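Local coordinates for glucanase (PDB 5GXX), which probably hydrolyses internal beta-1,4-glucosidic bonds of cellulose as a family 9 endoglucanase of the clostridial cellulosome, at residues Phe17-Pro25 / Ala38-Tyr49. The protein carries 1 engineered substitution. Residues are numbered along the deposited sequence; the frame is centred on the assembly and turned at random.
Sequences FYECQQAGP and ATMNDEVLGGWY
Tyr18, near the end of helix 7-20, places its CD1 atom over one face of the Trp48 indole, 3.6 Å from CZ2; the two rings meet obliquely, their planes 43° apart. Trp48 itself is lodged among helices 58-75, 85-101 and 412-429, and the Tyr18 hydroxyl bonds to the carbonyl of Cys412. Gln21 O accepts a hydrogen bond from Tyr49 N (2.8 Å). The Gln21 chain bends at chi2 (-63°), bringing NE2 to a weak bond with Tyr49 O; NE2 also donates to Ala51 O, and OE1 is held by His363. Gln22, its chain extended beyond CG, runs past the indole edge with its amide nearly coplanar with the ring, and one water accepts from both Gln22 NE2 and Trp48 NE1, while Gln22 OE1 is held by the side-chain amide of Asn30. Gln22 and Trp48 form an isolated beta bridge, which ties the exit of the first helix of the family 9 catalytic domain to the loop leading into strand 56-57. Next, Ala23 N points almost straight at Gly47 O (2.9 Å, 175°), and Ala23 CB packs 3.4 Å from CZ of Tyr49, whose hydroxyl donates to Thr39 OG1. Ala23 O is buried without a polar partner. Gly24 bonds at both ends: its N donates to Ala38 O, and its O accepts Gly46 N (2.8 Å) from above the carbonyl plane. Pro25, after a cis peptide bond, sets CD against Leu45 CB and CB 3.9 Å from Met40 CE.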
loop_
_atom_site.group_PDB
_atom_site.type_symbol
_atom_site.label_atom_id
_atom_site.label_comp_id
_atom_site.label_asym_id
_atom_site.label_seq_id
_atom_site.Cartn_x
_atom_site.Cartn_y
_atom_site.Cartn_z
ATOM N N PHE A 17 -39.726 -16.382 2.625
ATOM C CA PHE A 17 -38.294 -16.601 2.840
ATOM C C PHE A 17 -37.620 -17.317 1.666
ATOM O O PHE A 17 -36.548 -16.882 1.226
ATOM C CB PHE A 17 -38.055 -17.332 4.173
ATOM C CG PHE A 17 -36.638 -17.824 4.341
ATOM C CD1 PHE A 17 -35.598 -16.962 4.664
ATOM C CD2 PHE A 17 -36.355 -19.167 4.171
ATOM C CE1 PHE A 17 -34.286 -17.418 4.826
ATOM C CE2 PHE A 17 -35.047 -19.663 4.373
ATOM C CZ PHE A 17 -34.003 -18.786 4.676
ATOM N N TYR A 18 -38.233 -18.393 1.166
ATOM C CA TYR A 18 -37.596 -19.136 0.075
ATOM C C TYR A 18 -37.407 -18.294 -1.184
ATOM O O TYR A 18 -36.434 -18.492 -1.921
ATOM C CB TYR A 18 -38.334 -20.438 -0.216
ATOM C CG TYR A 18 -38.164 -21.409 0.926
ATOM C CD1 TYR A 18 -37.015 -22.195 1.023
ATOM C CD2 TYR A 18 -39.116 -21.495 1.945
ATOM C CE1 TYR A 18 -36.820 -23.042 2.101
ATOM C CE2 TYR A 18 -38.940 -22.356 3.020
ATOM C CZ TYR A 18 -37.789 -23.121 3.089
ATOM O OH TYR A 18 -37.602 -24.008 4.123
ATOM N N GLU A 19 -38.286 -17.327 -1.442
ATOM C CA GLU A 19 -38.067 -16.429 -2.586
ATOM C C GLU A 19 -36.851 -15.521 -2.395
ATOM O O GLU A 19 -36.189 -15.114 -3.355
ATOM C CB GLU A 19 -39.319 -15.594 -2.855
ATOM C CG GLU A 19 -40.426 -16.488 -3.387
ATOM C CD GLU A 19 -41.778 -15.802 -3.549
ATOM O OE1 GLU A 19 -41.846 -14.627 -3.931
ATOM O OE2 GLU A 19 -42.779 -16.488 -3.283
ATOM N N CYS A 20 -36.545 -15.182 -1.147
ATOM C CA CYS A 20 -35.320 -14.441 -0.839
ATOM C C CYS A 20 -34.057 -15.268 -1.131
ATOM O O CYS A 20 -32.973 -14.707 -1.313
ATOM C CB CYS A 20 -35.322 -14.056 0.636
ATOM S SG CYS A 20 -36.643 -12.931 1.085
ATOM N N GLN A 21 -34.211 -16.591 -1.172
ATOM C CA GLN A 21 -33.084 -17.510 -1.334
ATOM C C GLN A 21 -32.851 -17.919 -2.780
ATOM O O GLN A 21 -31.910 -18.667 -3.072
ATOM C CB GLN A 21 -33.310 -18.781 -0.513
ATOM C CG GLN A 21 -33.456 -18.548 0.986
ATOM C CD GLN A 21 -32.206 -17.968 1.602
ATOM O OE1 GLN A 21 -32.097 -16.762 1.765
ATOM N NE2 GLN A 21 -31.223 -18.823 1.878
ATOM N N GLN A 22 -33.710 -17.464 -3.685
ATOM C CA GLN A 22 -33.638 -17.954 -5.058
ATOM C C GLN A 22 -32.403 -17.499 -5.824
ATOM O O GLN A 22 -32.056 -16.315 -5.825
ATOM C CB GLN A 22 -34.901 -17.596 -5.840
ATOM C CG GLN A 22 -36.110 -18.384 -5.375
ATOM C CD GLN A 22 -37.386 -17.949 -6.080
ATOM O OE1 GLN A 22 -37.458 -16.857 -6.658
ATOM N NE2 GLN A 22 -38.425 -18.788 -5.978
ATOM N N ALA A 23 -31.748 -18.467 -6.458
ATOM C CA ALA A 23 -30.654 -18.154 -7.365
ATOM C C ALA A 23 -31.216 -17.886 -8.756
ATOM O O ALA A 23 -32.343 -18.279 -9.073
ATOM C CB ALA A 23 -29.645 -19.290 -7.371
ATOM N N GLY A 24 -30.446 -17.170 -9.572
ATOM C CA GLY A 24 -30.873 -16.850 -10.929
ATOM C C GLY A 24 -31.005 -18.037 -11.864
ATOM O O GLY A 24 -30.279 -19.033 -11.745
ATOM N N PRO A 25 -31.895 -17.927 -12.861
ATOM C CA PRO A 25 -32.760 -16.771 -13.074
ATOM C C PRO A 25 -34.008 -16.809 -12.186
ATOM O O PRO A 25 -34.591 -17.871 -11.965
ATOM C CB PRO A 25 -33.119 -16.877 -14.558
ATOM C CG PRO A 25 -33.141 -18.368 -14.799
ATOM C CD PRO A 25 -32.020 -18.926 -13.936
ATOM N N ALA A 38 -29.035 -13.703 -10.195
ATOM C CA ALA A 38 -27.713 -13.802 -9.586
ATOM C C ALA A 38 -27.113 -15.154 -9.944
ATOM O O ALA A 38 -27.830 -16.096 -10.277
ATOM C CB ALA A 38 -27.801 -13.631 -8.059
ATOM N N THR A 39 -25.788 -15.218 -9.872
ATOM C CA THR A 39 -25.001 -16.413 -10.157
ATOM C C THR A 39 -25.404 -17.082 -11.470
ATOM O O THR A 39 -25.517 -18.299 -11.556
ATOM C CB THR A 39 -24.858 -17.353 -8.924
ATOM O OG1 THR A 39 -26.122 -17.921 -8.552
ATOM C CG2 THR A 39 -24.356 -16.556 -7.716
ATOM N N MET A 40 -25.584 -16.248 -12.496
ATOM C CA MET A 40 -26.041 -16.697 -13.803
ATOM C C MET A 40 -25.000 -17.530 -14.558
ATOM O O MET A 40 -25.334 -18.151 -15.558
ATOM C CB MET A 40 -26.519 -15.517 -14.663
ATOM C CG MET A 40 -27.834 -14.913 -14.169
ATOM S SD MET A 40 -29.244 -16.032 -14.116
ATOM C CE MET A 40 -29.550 -16.263 -15.868
ATOM N N ASN A 41 -23.757 -17.528 -14.084
ATOM C CA ASN A 41 -22.715 -18.382 -14.658
ATOM C C ASN A 41 -22.616 -19.764 -14.006
ATOM O O ASN A 41 -21.769 -20.583 -14.370
ATOM C CB ASN A 41 -21.363 -17.658 -14.633
ATOM C CG ASN A 41 -21.325 -16.448 -15.555
ATOM O OD1 ASN A 41 -22.041 -16.386 -16.556
ATOM N ND2 ASN A 41 -20.465 -15.491 -15.232
ATOM N N ASP A 42 -23.496 -20.050 -13.050
ATOM C CA ASP A 42 -23.458 -21.342 -12.388
ATOM C C ASP A 42 -23.694 -22.499 -13.357
ATOM O O ASP A 42 -24.429 -22.376 -14.343
ATOM C CB ASP A 42 -24.494 -21.401 -11.264
ATOM C CG ASP A 42 -24.057 -20.644 -10.029
ATOM O OD1 ASP A 42 -22.925 -20.115 -9.982
ATOM O OD2 ASP A 42 -24.883 -20.585 -9.088
ATOM N N GLU A 43 -23.066 -23.634 -13.065
ATOM C CA GLU A 43 -23.194 -24.822 -13.909
ATOM C C GLU A 43 -24.629 -25.346 -13.995
ATOM O O GLU A 43 -25.068 -25.821 -15.041
ATOM C CB GLU A 43 -22.258 -25.919 -13.401
ATOM C CG GLU A 43 -22.322 -27.242 -14.181
ATOM C CD GLU A 43 -21.742 -27.132 -15.585
ATOM O OE1 GLU A 43 -21.010 -26.157 -15.860
ATOM O OE2 GLU A 43 -22.025 -28.014 -16.427
ATOM N N VAL A 44 -25.341 -25.269 -12.871
ATOM C CA VAL A 44 -26.772 -25.549 -12.837
ATOM C C VAL A 44 -27.464 -24.312 -12.280
ATOM O O VAL A 44 -27.105 -23.807 -11.209
ATOM C CB VAL A 44 -27.108 -26.753 -11.942
ATOM C CG1 VAL A 44 -28.593 -27.071 -12.011
ATOM C CG2 VAL A 44 -26.281 -27.965 -12.354
ATOM N N LEU A 45 -28.460 -23.837 -13.019
ATOM C CA LEU A 45 -29.149 -22.600 -12.675
ATOM C C LEU A 45 -30.310 -22.844 -11.723
ATOM O O LEU A 45 -30.796 -23.959 -11.593
ATOM C CB LEU A 45 -29.650 -21.923 -13.950
ATOM C CG LEU A 45 -28.559 -21.512 -14.939
ATOM C CD1 LEU A 45 -29.215 -21.024 -16.221
ATOM C CD2 LEU A 45 -27.708 -20.424 -14.314
ATOM N N GLY A 46 -30.759 -21.764 -11.087
ATOM C CA GLY A 46 -31.876 -21.806 -10.141
ATOM C C GLY A 46 -31.551 -22.464 -8.817
ATOM O O GLY A 46 -30.387 -22.530 -8.417
ATOM N N GLY A 47 -32.588 -22.985 -8.163
ATOM C CA GLY A 47 -32.427 -23.576 -6.838
ATOM C C GLY A 47 -32.221 -22.497 -5.786
ATOM O O GLY A 47 -32.365 -21.303 -6.068
ATOM N N TRP A 48 -31.893 -22.919 -4.568
ATOM C CA TRP A 48 -31.773 -21.981 -3.452
ATOM C C TRP A 48 -30.346 -21.849 -2.958
ATOM O O TRP A 48 -29.669 -22.872 -2.823
ATOM C CB TRP A 48 -32.581 -22.429 -2.234
ATOM C CG TRP A 48 -34.073 -22.487 -2.430
ATOM C CD1 TRP A 48 -34.875 -21.558 -3.066
ATOM C CD2 TRP A 48 -34.946 -23.529 -1.981
ATOM N NE1 TRP A 48 -36.197 -21.963 -3.019
ATOM C CE2 TRP A 48 -36.260 -23.178 -2.378
ATOM C CE3 TRP A 48 -34.751 -24.731 -1.280
ATOM C CZ2 TRP A 48 -37.364 -23.973 -2.082
ATOM C CZ3 TRP A 48 -35.850 -25.526 -1.000
ATOM C CH2 TRP A 48 -37.143 -25.143 -1.402
ATOM N N TYR A 49 -29.947 -20.622 -2.610
ATOM C CA TYR A 49 -28.768 -20.446 -1.754
ATOM C C TYR A 49 -29.100 -21.055 -0.402
ATOM O O TYR A 49 -30.252 -20.992 0.067
ATOM C CB TYR A 49 -28.385 -18.972 -1.606
ATOM C CG TYR A 49 -28.171 -18.331 -2.947
ATOM C CD1 TYR A 49 -27.265 -18.884 -3.848
ATOM C CD2 TYR A 49 -28.879 -17.191 -3.324
ATOM C CE1 TYR A 49 -27.061 -18.323 -5.091
ATOM C CE2 TYR A 49 -28.672 -16.604 -4.562
ATOM C CZ TYR A 49 -27.760 -17.175 -5.436
ATOM O OH TYR A 49 -27.615 -16.617 -6.685
HETATM O O HOH W 1 -38.626 -21.119 -4.311
HETATM O O HOH W 2 -27.897 -19.423 -10.494
#